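Local coordinates for transketolase (Campylobacter jejuni, PDB 3L84), which belongs to the transketolase family of thiamine diphosphate-binding enzymes, here forming a dimer whose subunits each join two alpha/beta domains of the thiamine diphosphate-binding kind to a C-terminal domain, at residues P53-R58 with A302-K307; T240-G245 with H253-A258; D332-D337 with L505-F510; I385-R390 with A396-F401; E580-E585 with N627-K632. All blocks are in the same frame, centred on the assembly; numbering follows the deposited sequence. Where two conformers were deposited one is given.

How the interactions relate
Interactions 1 and 2 both belong to the N-terminal, thiamine diphosphate-binding part of the chain, with interaction 2 falling between the two segments of interaction 1 in sequence and their centres about 37 Å apart. Interaction 4 lies in the pyrimidine-binding part, on edge strand 384-386 and the helix after it, its centre about 10 Å from the chain's centre; the second subunit reaches its loop. Interaction 3 brackets interaction 4 in sequence and joins the lead-in to helix 340-354 to the connection between strands 493-496 and 518-521. Interaction 5 comes last, in the C-terminal mixed sheet, its centre about 25 Å from that of interaction 3. The series thus samples all three alpha/beta units.

Interaction 1 (P53-R58 with A302-K307); sequences PTWLNR and AKWKDK
One face of the W304 indole receives both W55 and N57. The indole of W55 comes edge-on: its NE1 leads, 3.4 Å from W304 CD2, and W55 CD1 follows at 3.8 Å from W304 CE3. The planes are inclined at 67° and the five-membered rings are displaced from one another, so this is an offset edge-to-face pair, in which the weakly positive N-H edge of W55 probably favours the pi face of W304. On the same face N57 makes a CH-pi contact, its CB 3.8 Å from the centroid of the W304 five-membered ring. Farther out, L56 CB lies 4.2 Å from W304 CH2, at the six-membered end of that indole. Tryptophan suits position 304 because a single flat group projecting from helix 293-310 can serve three residues of the loop, which runs between helix 30-42 and strand 60-63, the first strand of the parallel sheet in this alpha/beta domain. With CG anti to its backbone N (chi1 -177°), W304 stands out from the helix toward that loop, and its NE1 is bound by the carbonyl of L141. The loop is shaped by a type I turn from W55 to R58. W55 O accepts R58 N at 3.2 Å and R58 NH1 at 2.9 Å, from opposite faces of the carbonyl plane, while the main chain at N57 and R58 lies over one face of the W55 ring. In the next shell, R58 NE forms a salt bridge with E110, and D143 accepts a hydrogen bond from N57 ND2, fixing the amide of the side chain whose CB rests on W304.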
# COMPACT_ATOMS: atom_id res chain seq x y z
N PRO A 53 6.82 -14.50 28.99
CA PRO A 53 6.74 -14.31 27.54
C PRO A 53 7.74 -13.31 26.98
O PRO A 53 7.78 -13.12 25.77
CB PRO A 53 5.30 -13.81 27.34
CG PRO A 53 4.59 -14.29 28.54
CD PRO A 53 5.55 -14.18 29.65
N THR A 54 8.52 -12.65 27.83
CA THR A 54 9.56 -11.73 27.38
C THR A 54 10.97 -12.32 27.38
O THR A 54 11.91 -11.62 27.08
CB THR A 54 9.58 -10.42 28.25
OG1 THR A 54 10.17 -10.63 29.53
CG2 THR A 54 8.15 -9.80 28.40
N TRP A 55 11.13 -13.61 27.69
CA TRP A 55 12.44 -14.25 27.70
C TRP A 55 13.09 -14.03 26.34
O TRP A 55 12.57 -14.45 25.31
CB TRP A 55 12.29 -15.73 28.00
CG TRP A 55 13.57 -16.52 27.84
CD1 TRP A 55 14.87 -16.09 28.05
CD2 TRP A 55 13.66 -17.87 27.37
NE1 TRP A 55 15.72 -17.11 27.74
CE2 TRP A 55 15.02 -18.20 27.31
CE3 TRP A 55 12.71 -18.82 27.00
CZ2 TRP A 55 15.48 -19.45 26.89
CZ3 TRP A 55 13.14 -20.06 26.58
CH2 TRP A 55 14.54 -20.37 26.54
N LEU A 56 14.24 -13.37 26.34
CA LEU A 56 14.81 -12.87 25.08
C LEU A 56 15.16 -13.96 24.08
O LEU A 56 15.11 -13.72 22.88
CB LEU A 56 16.06 -12.04 25.38
CG LEU A 56 16.63 -11.24 24.23
CD1 LEU A 56 15.67 -10.14 23.76
CD2 LEU A 56 17.94 -10.61 24.69
N ASN A 57 15.55 -15.14 24.56
CA ASN A 57 16.00 -16.22 23.69
C ASN A 57 14.93 -17.28 23.46
O ASN A 57 15.26 -18.38 23.04
CB ASN A 57 17.32 -16.84 24.18
CG ASN A 57 18.01 -17.68 23.11
OD1 ASN A 57 18.08 -17.29 21.96
ND2 ASN A 57 18.53 -18.86 23.49
N ARG A 58 13.69 -16.96 23.72
CA ARG A 58 12.58 -17.84 23.36
C ARG A 58 12.47 -18.02 21.85
O ARG A 58 12.79 -17.12 21.08
CB ARG A 58 11.26 -17.29 23.88
CG ARG A 58 10.79 -16.04 23.18
CD ARG A 58 9.66 -15.38 23.92
NE ARG A 58 9.11 -14.24 23.18
CZ ARG A 58 9.58 -13.01 23.33
NH1 ARG A 58 10.63 -12.75 24.08
NH2 ARG A 58 9.01 -11.99 22.71
N ALA A 302 16.12 -20.66 32.98
CA ALA A 302 17.11 -20.69 34.06
C ALA A 302 18.50 -20.99 33.53
O ALA A 302 19.46 -20.31 33.88
CB ALA A 302 16.71 -21.71 35.10
N LYS A 303 18.59 -21.96 32.63
CA LYS A 303 19.86 -22.34 31.99
C LYS A 303 20.39 -21.16 31.19
O LYS A 303 21.61 -20.89 31.19
CB LYS A 303 19.66 -23.59 31.07
CG LYS A 303 19.39 -24.89 31.84
CD LYS A 303 19.14 -26.06 30.87
CE LYS A 303 18.73 -27.35 31.60
NZ LYS A 303 18.59 -28.48 30.62
N TRP A 304 19.49 -20.46 30.51
CA TRP A 304 19.90 -19.32 29.72
C TRP A 304 20.41 -18.17 30.59
O TRP A 304 21.43 -17.55 30.30
CB TRP A 304 18.74 -18.85 28.83
CG TRP A 304 19.13 -17.72 27.94
CD1 TRP A 304 19.76 -17.82 26.77
CD2 TRP A 304 18.98 -16.31 28.21
NE1 TRP A 304 20.00 -16.57 26.25
CE2 TRP A 304 19.52 -15.63 27.11
CE3 TRP A 304 18.42 -15.57 29.26
CZ2 TRP A 304 19.52 -14.23 27.02
CZ3 TRP A 304 18.40 -14.16 29.16
CH2 TRP A 304 18.95 -13.52 28.05
N LYS A 305 19.73 -17.90 31.69
CA LYS A 305 20.17 -16.88 32.61
C LYS A 305 21.56 -17.19 33.17
O LYS A 305 22.39 -16.29 33.38
CB LYS A 305 19.13 -16.68 33.73
CG LYS A 305 17.88 -15.99 33.23
CD LYS A 305 17.00 -15.52 34.37
CE LYS A 305 16.39 -16.59 35.14
NZ LYS A 305 15.50 -15.87 36.15
N ASP A 306 21.88 -18.46 33.35
CA ASP A 306 23.23 -18.85 33.80
C ASP A 306 24.27 -18.53 32.73
O ASP A 306 25.36 -18.11 33.03
CB ASP A 306 23.26 -20.35 34.18
CG ASP A 306 22.40 -20.67 35.38
OD1 ASP A 306 22.14 -19.76 36.21
OD2 ASP A 306 22.00 -21.85 35.55
N LYS A 307 23.93 -18.74 31.46
CA LYS A 307 24.84 -18.34 30.37
C LYS A 307 25.03 -16.85 30.34
O LYS A 307 26.15 -16.38 30.13
CB LYS A 307 24.32 -18.83 29.01
CG LYS A 307 24.34 -20.37 28.88
CD LYS A 307 23.95 -20.81 27.46
CE LYS A 307 25.15 -21.18 26.62
NZ LYS A 307 24.80 -21.52 25.18

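Interaction 2 (T240-G245 with H253-A258); sequences TTIAKG and HKSHGA
H256 meets I242 CD1 with its CA (4.0 Å) and CB (4.2 Å), and its flat imidazole is directed elsewhere: it meets the ring of H67, planes about 60° apart, and pairs edge-to-face with the ring of H28. The chi1 of 167° sets CG opposite the backbone nitrogen, which swings the ring off the isoleucine. The closer packing surrounds S255. Its OG sits against A243 CB at 3.4 Å and against I242 CG1 at 3.5 Å, with I242 CG2 and CD1 also near. A hydroxyl so wrapped in methyl and methylene groups needs a partner, and it finds one in the carbonyl of S252, one turn back; chi1 near +71° aims it there. The small serine and alanine let the two loop segments come close, with S255 CB and A243 CB 3.6 Å apart. A243 follows I242 in a type II turn from T241 to K244, closed by a weak K244 N to T241 O bond, and has the positive phi (61°) of that corner. Residues 253-256 coil helically, H256 N bonding H253 O. Both segments belong to the long loop that leaves the C-terminal end of strand 234-239 and leads to helix 262-272. T240 ties its start to D180 and S181 on neighbouring strand 175-181, while A243 bonds through its backbone to G30 at the start of helix 30-42.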
# COMPACT_ATOMS: atom_id res chain seq x y z
N THR A 240 -2.85 -30.26 3.99
CA THR A 240 -3.85 -30.47 5.04
C THR A 240 -5.23 -30.42 4.42
O THR A 240 -5.45 -30.04 3.24
CB THR A 240 -3.80 -29.43 6.18
OG1 THR A 240 -4.23 -28.18 5.65
CG2 THR A 240 -2.45 -29.30 6.75
N THR A 241 -6.18 -30.93 5.20
CA THR A 241 -7.59 -30.87 4.89
C THR A 241 -8.20 -29.78 5.77
O THR A 241 -8.14 -29.86 7.00
CB THR A 241 -8.26 -32.21 5.18
OG1 THR A 241 -7.71 -33.21 4.28
CG2 THR A 241 -9.75 -32.12 4.99
N ILE A 242 -8.77 -28.75 5.17
CA ILE A 242 -9.42 -27.73 5.97
C ILE A 242 -10.59 -28.40 6.73
O ILE A 242 -11.24 -29.30 6.23
CB ILE A 242 -9.89 -26.51 5.15
CG1 ILE A 242 -10.16 -25.34 6.10
CG2 ILE A 242 -11.11 -26.82 4.25
CD1 ILE A 242 -10.48 -24.04 5.36
N ALA A 243 -10.75 -28.01 7.98
CA ALA A 243 -11.78 -28.59 8.85
C ALA A 243 -11.59 -30.10 9.05
O ALA A 243 -12.53 -30.86 9.25
CB ALA A 243 -13.18 -28.25 8.34
N LYS A 244 -10.34 -30.53 9.00
CA LYS A 244 -10.01 -31.94 9.31
C LYS A 244 -10.65 -32.38 10.61
O LYS A 244 -10.52 -31.71 11.63
CB LYS A 244 -8.50 -32.13 9.38
CG LYS A 244 -8.03 -33.56 9.72
CD LYS A 244 -8.24 -34.56 8.57
CE LYS A 244 -7.65 -35.90 8.91
NZ LYS A 244 -7.88 -36.89 7.80
N GLY A 245 -11.41 -33.46 10.55
CA GLY A 245 -12.12 -33.99 11.71
C GLY A 245 -13.59 -33.62 11.73
O GLY A 245 -14.34 -34.19 12.56
N HIS A 253 -14.71 -24.91 1.63
CA HIS A 253 -14.31 -23.50 1.77
C HIS A 253 -15.22 -22.80 2.77
O HIS A 253 -14.82 -21.81 3.38
CB HIS A 253 -14.33 -22.79 0.41
CG HIS A 253 -15.71 -22.58 -0.13
ND1 HIS A 253 -16.31 -23.47 -1.01
CD2 HIS A 253 -16.62 -21.60 0.09
CE1 HIS A 253 -17.52 -23.04 -1.32
NE2 HIS A 253 -17.73 -21.90 -0.67
N LYS A 254 -16.45 -23.30 2.96
CA LYS A 254 -17.39 -22.72 3.93
C LYS A 254 -16.93 -22.84 5.38
O LYS A 254 -17.45 -22.13 6.26
CB LYS A 254 -18.76 -23.39 3.85
CG LYS A 254 -19.51 -23.15 2.56
CD LYS A 254 -20.88 -23.81 2.59
CE LYS A 254 -21.62 -23.58 1.28
NZ LYS A 254 -22.78 -24.51 1.12
N SER A 255 -16.03 -23.78 5.65
CA SER A 255 -15.51 -23.92 6.99
C SER A 255 -14.46 -22.86 7.32
O SER A 255 -14.04 -22.77 8.48
CB SER A 255 -14.89 -25.30 7.22
OG SER A 255 -13.68 -25.45 6.50
N HIS A 256 -14.03 -22.07 6.34
CA HIS A 256 -12.96 -21.10 6.60
C HIS A 256 -13.42 -20.06 7.60
O HIS A 256 -12.69 -19.76 8.53
CB HIS A 256 -12.52 -20.39 5.31
CG HIS A 256 -11.65 -19.18 5.55
ND1 HIS A 256 -10.34 -19.29 5.98
CD2 HIS A 256 -11.92 -17.86 5.47
CE1 HIS A 256 -9.84 -18.07 6.12
NE2 HIS A 256 -10.77 -17.19 5.80
N GLY A 257 -14.57 -19.48 7.39
CA GLY A 257 -14.94 -18.24 8.05
C GLY A 257 -16.31 -18.20 8.69
O GLY A 257 -16.83 -17.10 8.88
N ALA A 258 -16.90 -19.35 9.00
CA ALA A 258 -18.16 -19.39 9.71
C ALA A 258 -18.13 -20.56 10.67
O ALA A 258 -17.46 -21.54 10.41
CB ALA A 258 -19.28 -19.54 8.74

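Interaction 3 (D332-D337 with L505-F510); sequences DFKGKD and LNEPVF
K334 and G335 form the corners of a type II turn from F333 to K336, closed by K336 N to F333 O at 3.0 Å, and face an extended run from L505 through E507. The left-handed corner, with phi 79°, is readily taken by glycine. K334 spans the gap to E507 as a fully extended chain, its NZ 3.0 Å from E507 OE1 in a salt bridge whose hydrogen bond is weak. The two side chains cross at about a right angle, and K334 CE lies 3.3 Å from E507 OE1. Long charged residues suit this exposed surface. Separately, a water joins the backbones, accepting from G335 N at 3.0 Å and donating to L505 O at 2.8 Å. D332 steadies the turn from before: its OD1 accepts K334 N in an Asx turn, on the anti side but 32° out of the carboxylate plane. D337 continues the link beyond the turn, by a salt bridge to K503 and a hydrogen bond from the backbone N of A504. F333 packs on helices 340-354 and 476-488, and L505 rests on strand 518-521, where V509 and F510 form a classic beta bulge opposite L519.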
# COMPACT_ATOMS: atom_id res chain seq x y z
N ASP A 332 23.31 21.07 17.06
CA ASP A 332 22.79 22.41 17.25
C ASP A 332 22.63 23.03 15.88
O ASP A 332 23.58 23.47 15.26
CB ASP A 332 23.71 23.23 18.12
CG ASP A 332 23.19 24.63 18.36
OD1 ASP A 332 22.10 24.98 17.86
OD2 ASP A 332 23.89 25.43 19.05
N PHE A 333 21.39 23.08 15.41
CA PHE A 333 21.08 23.61 14.09
C PHE A 333 20.56 25.04 14.12
O PHE A 333 20.08 25.55 13.09
CB PHE A 333 20.03 22.73 13.40
CG PHE A 333 20.50 21.34 13.12
CD1 PHE A 333 21.50 21.08 12.21
CD2 PHE A 333 19.84 20.27 13.69
CE1 PHE A 333 21.86 19.77 11.92
CE2 PHE A 333 20.21 18.98 13.40
CZ PHE A 333 21.19 18.75 12.49
N LYS A 334 20.61 25.67 15.27
CA LYS A 334 20.15 27.05 15.38
C LYS A 334 20.78 27.96 14.32
O LYS A 334 21.95 28.04 14.20
CB LYS A 334 20.33 27.60 16.79
CG LYS A 334 19.68 28.92 16.97
CD LYS A 334 19.78 29.43 18.39
CE LYS A 334 19.02 30.74 18.55
NZ LYS A 334 19.39 31.32 19.85
N GLY A 335 19.93 28.62 13.54
CA GLY A 335 20.37 29.58 12.56
C GLY A 335 20.91 29.00 11.26
O GLY A 335 21.36 29.75 10.39
N LYS A 336 20.89 27.67 11.12
CA LYS A 336 21.49 27.02 9.97
C LYS A 336 20.39 26.66 8.99
O LYS A 336 19.49 25.87 9.30
CB LYS A 336 22.27 25.77 10.40
CG LYS A 336 23.46 26.06 11.26
CD LYS A 336 24.36 24.81 11.53
CE LYS A 336 25.85 25.16 11.62
NZ LYS A 336 26.25 25.89 12.89
N ASP A 337 20.44 27.24 7.80
CA ASP A 337 19.54 26.88 6.71
C ASP A 337 19.92 25.49 6.18
O ASP A 337 21.08 25.21 5.90
CB ASP A 337 19.63 27.88 5.57
CG ASP A 337 19.14 29.28 5.93
OD1 ASP A 337 18.58 29.54 7.03
OD2 ASP A 337 19.44 30.19 5.10
N LEU A 505 14.51 29.04 11.47
CA LEU A 505 13.57 29.89 12.18
C LEU A 505 14.22 30.64 13.31
O LEU A 505 15.28 30.29 13.83
CB LEU A 505 12.43 29.04 12.78
CG LEU A 505 11.65 28.16 11.82
CD1 LEU A 505 10.54 27.42 12.58
CD2 LEU A 505 11.06 28.98 10.67
N ASN A 506 13.55 31.72 13.70
CA ASN A 506 13.86 32.36 14.95
C ASN A 506 13.25 31.57 16.11
O ASN A 506 12.44 30.66 15.91
CB ASN A 506 13.44 33.83 14.90
CG ASN A 506 14.25 34.62 13.86
OD1 ASN A 506 15.47 34.74 13.97
ND2 ASN A 506 13.58 35.10 12.81
N GLU A 507 13.62 31.93 17.33
CA GLU A 507 13.20 31.14 18.49
C GLU A 507 11.69 31.29 18.78
O GLU A 507 11.09 32.29 18.44
CB GLU A 507 14.05 31.50 19.72
CG GLU A 507 15.50 30.97 19.61
CD GLU A 507 16.25 30.85 20.94
OE1 GLU A 507 17.08 29.90 21.09
OE2 GLU A 507 16.01 31.70 21.83
N PRO A 508 11.08 30.27 19.42
CA PRO A 508 9.67 30.39 19.77
C PRO A 508 9.39 31.62 20.65
O PRO A 508 10.20 31.98 21.52
CB PRO A 508 9.41 29.11 20.57
CG PRO A 508 10.46 28.17 20.11
CD PRO A 508 11.66 28.98 19.85
N VAL A 509 8.26 32.28 20.42
CA VAL A 509 7.70 33.36 21.24
C VAL A 509 6.85 32.82 22.40
O VAL A 509 6.86 33.34 23.50
CB VAL A 509 6.82 34.28 20.36
CG1 VAL A 509 6.08 35.30 21.19
CG2 VAL A 509 7.67 34.95 19.27
N PHE A 510 6.06 31.80 22.12
CA PHE A 510 5.18 31.22 23.13
C PHE A 510 4.90 29.78 22.68
O PHE A 510 4.60 29.54 21.52
CB PHE A 510 3.87 32.01 23.29
CG PHE A 510 2.89 31.33 24.19
CD1 PHE A 510 3.09 31.33 25.56
CD2 PHE A 510 1.84 30.62 23.67
CE1 PHE A 510 2.20 30.65 26.39
CE2 PHE A 510 0.96 29.97 24.50
CZ PHE A 510 1.14 29.97 25.84
O HOH W 1 16.95 28.10 13.86

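Interaction 4 (I385-R390 with A396-F401); sequences IHFGIR and AINNAF
F387 O, on the residue whose ring meets the 396-401 helix, accepts a hydrogen bond from R390 NH1 at 2.8 Å. The donor stands above the carbonyl plane, 46° out of it, while the oxygen lies nearly in the guanidinium plane. The same NH1 also binds A193 O of the second subunit, so this nitrogen serves a carbonyl of each chain. G388, with its positive phi, leaves room for that guanidinium where a CB would run into it. The F387 side chain turns the other way, into the helix. I397 CG2 meets the ring at its edge, 3.9 Å from F387 CE1, and the amide of N398 sits by CZ with its plane almost perpendicular to the ring. I385 works with both of its branches: CG2 lies over the centre of one F387 face, 3.5 Å above the plane, and CD1 reaches F401 CZ at 4.0 Å. Having CG1 anti to the carbonyl carbon (chi1 -54°) parts the branches in this way, a division that a beta-branched residue is well placed to make. The arrangement is a strand-loop-helix unit: edge strand 384-386 of a parallel alpha/beta sheet runs through a short loop into helix 391-404, with R390 at its N-cap position. One turn of helix separates I397 from F401, so I397 meets the loop and F401 the strand. Across the dimer, Q156 of the second subunit bonds I389 N, and R390 packs on F194 of that subunit. Within the chain R390 NH2 holds S165 OG on helix 158-169, which I397 also touches through L166.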
# COMPACT_ATOMS: atom_id res chain seq x y z
N ILE A 385 20.86 -1.33 7.20
CA ILE A 385 20.13 -2.35 6.50
C ILE A 385 19.76 -1.91 5.10
O ILE A 385 19.23 -0.83 4.93
CB ILE A 385 18.90 -2.80 7.27
CG1 ILE A 385 19.30 -3.23 8.68
CG2 ILE A 385 18.18 -3.97 6.52
CD1 ILE A 385 18.11 -3.49 9.62
N HIS A 386 20.05 -2.74 4.11
CA HIS A 386 19.74 -2.48 2.71
C HIS A 386 18.50 -3.29 2.37
O HIS A 386 18.56 -4.47 2.04
CB HIS A 386 20.96 -2.84 1.86
CG HIS A 386 22.13 -1.97 2.17
ND1 HIS A 386 23.21 -2.34 2.95
CD2 HIS A 386 22.30 -0.65 1.90
CE1 HIS A 386 24.01 -1.30 3.09
NE2 HIS A 386 23.49 -0.27 2.45
N PHE A 387 17.35 -2.65 2.48
CA PHE A 387 16.08 -3.37 2.29
C PHE A 387 15.77 -3.71 0.85
O PHE A 387 14.89 -4.54 0.57
CB PHE A 387 14.94 -2.59 2.93
CG PHE A 387 14.95 -2.64 4.42
CD1 PHE A 387 14.45 -3.74 5.09
CD2 PHE A 387 15.42 -1.58 5.17
CE1 PHE A 387 14.45 -3.76 6.47
CE2 PHE A 387 15.43 -1.61 6.53
CZ PHE A 387 14.95 -2.72 7.19
N GLY A 388 16.45 -3.07 -0.08
CA GLY A 388 16.10 -3.17 -1.46
C GLY A 388 14.81 -2.40 -1.76
O GLY A 388 14.33 -1.62 -0.95
N ILE A 389 14.22 -2.65 -2.93
CA ILE A 389 13.05 -1.91 -3.39
C ILE A 389 11.82 -2.66 -2.88
O ILE A 389 11.06 -3.28 -3.63
CB ILE A 389 13.03 -1.63 -4.89
CG1 ILE A 389 14.37 -1.01 -5.37
CG2 ILE A 389 11.90 -0.66 -5.22
CD1 ILE A 389 15.54 -2.00 -5.66
N ARG A 390 11.66 -2.61 -1.54
CA ARG A 390 10.72 -3.45 -0.82
C ARG A 390 10.13 -2.68 0.35
O ARG A 390 10.33 -2.99 1.52
CB ARG A 390 11.43 -4.71 -0.27
CG ARG A 390 12.09 -5.60 -1.30
CD ARG A 390 12.70 -6.80 -0.61
NE ARG A 390 13.46 -7.68 -1.49
CZ ARG A 390 14.77 -7.65 -1.65
NH1 ARG A 390 15.55 -6.79 -1.03
NH2 ARG A 390 15.33 -8.55 -2.45
N ALA A 396 7.17 -4.08 7.67
CA ALA A 396 6.73 -5.25 8.43
C ALA A 396 7.92 -5.91 9.14
O ALA A 396 7.80 -6.39 10.28
CB ALA A 396 5.99 -6.25 7.51
N ILE A 397 9.07 -5.93 8.51
CA ILE A 397 10.30 -6.46 9.15
C ILE A 397 10.68 -5.60 10.34
O ILE A 397 10.98 -6.11 11.42
CB ILE A 397 11.47 -6.51 8.12
CG1 ILE A 397 11.30 -7.71 7.20
CG2 ILE A 397 12.86 -6.50 8.80
CD1 ILE A 397 12.09 -7.70 5.90
N ASN A 398 10.64 -4.28 10.16
CA ASN A 398 10.99 -3.39 11.26
C ASN A 398 9.95 -3.38 12.37
O ASN A 398 10.31 -3.17 13.53
CB ASN A 398 11.28 -1.99 10.72
CG ASN A 398 12.70 -1.82 10.23
OD1 ASN A 398 12.98 -0.79 9.51
ND2 ASN A 398 13.57 -2.67 10.60
N ASN A 399 8.69 -3.70 12.07
CA ASN A 399 7.71 -3.92 13.15
C ASN A 399 8.18 -5.05 14.06
O ASN A 399 8.05 -4.98 15.28
CB ASN A 399 6.33 -4.25 12.58
CG ASN A 399 5.61 -3.08 12.00
OD1 ASN A 399 5.95 -1.93 12.22
ND2 ASN A 399 4.54 -3.39 11.25
N ALA A 400 8.76 -6.10 13.47
CA ALA A 400 9.30 -7.19 14.24
C ALA A 400 10.59 -6.81 14.97
O ALA A 400 10.75 -7.21 16.12
CB ALA A 400 9.52 -8.43 13.32
N PHE A 401 11.48 -6.05 14.35
CA PHE A 401 12.64 -5.53 15.07
C PHE A 401 12.18 -4.81 16.32
O PHE A 401 12.79 -4.92 17.38
CB PHE A 401 13.51 -4.59 14.23
CG PHE A 401 14.59 -5.25 13.40
CD1 PHE A 401 14.34 -5.82 12.18
CD2 PHE A 401 15.90 -5.30 13.90
CE1 PHE A 401 15.36 -6.42 11.45
CE2 PHE A 401 16.92 -5.89 13.17
CZ PHE A 401 16.65 -6.44 11.94

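Interaction 5 (E580-E585 with N627-K632); sequences EVIGVE and NFILSK
With chi1 at -55°, I582 has CG1 anti to the carbonyl carbon and CG2 anti to the backbone N, which splits its two branches between F628 and I629. F628 in turn has CG anti to its backbone N (chi1 177°), which carries the ring across to I582 CG2. CG2 of I582 meets the edge of that ring, 3.9 Å from F628 CE2, as the two side chains slide past each other. The other branch of I582 crosses I629 obliquely, its CD1 4.0 Å from I629 CG2 and its CG1 4.1 Å from I629 CG1. Branched aliphatic chains thus interlock at a buried junction, with the partly exposed phenyl beside it. E580, two residues earlier on the same face of the strand, adds a water-mediated polar link: one water donates to E580 OE2 at 2.6 Å and to I629 O at 2.7 Å. That carbonyl belongs to the last turn of the helix, which ends in a Schellman motif: K632 N bonds N627 O, S631 N bonds F628 O at 3.0 Å, and S631 adopts positive phi as the C-prime residue. The contact lays helix 622-629, the last of the chain, against strand 580-584 of the C-terminal mixed sheet. F528 and L530 of neighbouring strand 528-532 and L547 of helix 537-549 press on I629, while F628 pairs edge-to-face with Y600 of outer strand 598-600.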
# COMPACT_ATOMS: atom_id res chain seq x y z
N GLU A 580 -8.71 35.91 11.94
CA GLU A 580 -9.02 34.96 10.88
C GLU A 580 -7.77 34.12 10.66
O GLU A 580 -6.65 34.63 10.44
CB GLU A 580 -9.39 35.72 9.62
CG GLU A 580 -9.95 34.86 8.51
CD GLU A 580 -10.69 35.69 7.47
OE1 GLU A 580 -11.93 35.53 7.33
OE2 GLU A 580 -10.06 36.58 6.86
N VAL A 581 -7.93 32.80 10.76
CA VAL A 581 -6.81 31.84 10.76
C VAL A 581 -6.72 31.20 9.40
O VAL A 581 -7.71 30.62 8.93
CB VAL A 581 -7.01 30.77 11.83
CG1 VAL A 581 -5.82 29.80 11.86
CG2 VAL A 581 -7.23 31.41 13.25
N ILE A 582 -5.55 31.32 8.77
CA ILE A 582 -5.29 30.78 7.45
C ILE A 582 -4.20 29.72 7.58
O ILE A 582 -3.07 30.02 8.00
CB ILE A 582 -4.87 31.84 6.44
CG1 ILE A 582 -5.91 32.98 6.35
CG2 ILE A 582 -4.62 31.21 5.06
CD1 ILE A 582 -5.64 34.18 7.21
N GLY A 583 -4.54 28.49 7.22
CA GLY A 583 -3.59 27.38 7.18
C GLY A 583 -2.91 27.30 5.83
O GLY A 583 -3.58 27.49 4.80
N VAL A 584 -1.60 27.09 5.80
CA VAL A 584 -0.83 27.09 4.58
C VAL A 584 0.09 25.86 4.56
O VAL A 584 0.98 25.71 5.40
CB VAL A 584 0.03 28.37 4.50
CG1 VAL A 584 0.79 28.39 3.18
CG2 VAL A 584 -0.83 29.66 4.69
N GLU A 585 -0.13 24.96 3.59
CA GLU A 585 0.65 23.75 3.46
C GLU A 585 0.67 23.33 2.00
O GLU A 585 -0.34 23.39 1.34
CB GLU A 585 0.07 22.60 4.30
CG GLU A 585 0.35 22.67 5.78
CD GLU A 585 -0.02 21.40 6.54
OE1 GLU A 585 -0.97 20.64 6.16
OE2 GLU A 585 0.60 21.19 7.59
N ASN A 627 -2.46 38.27 -1.27
CA ASN A 627 -3.70 38.54 -2.02
C ASN A 627 -4.86 37.66 -1.58
O ASN A 627 -5.99 38.15 -1.45
CB ASN A 627 -3.44 38.48 -3.52
CG ASN A 627 -2.72 39.70 -4.02
OD1 ASN A 627 -2.66 40.74 -3.35
ND2 ASN A 627 -2.13 39.58 -5.21
N PHE A 628 -4.59 36.38 -1.32
CA PHE A 628 -5.58 35.47 -0.82
C PHE A 628 -6.09 35.90 0.57
O PHE A 628 -7.31 35.95 0.82
CB PHE A 628 -4.97 34.08 -0.77
CG PHE A 628 -5.88 33.03 -0.19
CD1 PHE A 628 -6.83 32.38 -0.97
CD2 PHE A 628 -5.78 32.68 1.14
CE1 PHE A 628 -7.66 31.41 -0.43
CE2 PHE A 628 -6.58 31.69 1.69
CZ PHE A 628 -7.54 31.06 0.92
N ILE A 629 -5.17 36.24 1.47
CA ILE A 629 -5.53 36.63 2.84
C ILE A 629 -6.37 37.92 2.83
O ILE A 629 -7.29 38.06 3.63
CB ILE A 629 -4.28 36.77 3.69
CG1 ILE A 629 -3.64 35.38 3.88
CG2 ILE A 629 -4.58 37.43 5.06
CD1 ILE A 629 -2.31 35.37 4.57
N LEU A 630 -6.06 38.83 1.91
CA LEU A 630 -6.77 40.12 1.78
C LEU A 630 -7.99 40.02 0.89
O LEU A 630 -8.62 41.03 0.56
CB LEU A 630 -5.81 41.21 1.32
CG LEU A 630 -4.67 41.51 2.31
CD1 LEU A 630 -3.73 42.62 1.83
CD2 LEU A 630 -5.20 41.88 3.74
N SER A 631 -8.35 38.78 0.54
CA SER A 631 -9.53 38.44 -0.27
C SER A 631 -9.68 39.35 -1.48
O SER A 631 -10.77 39.88 -1.74
CB SER A 631 -10.81 38.36 0.60
OG SER A 631 -11.05 39.57 1.36
N LYS A 632 -8.59 39.55 -2.21
CA LYS A 632 -8.56 40.42 -3.39
C LYS A 632 -7.12 40.80 -3.72
O LYS A 632 -6.53 41.66 -3.06
CB LYS A 632 -9.36 41.69 -3.13
O HOH W 2 -8.49 35.97 4.91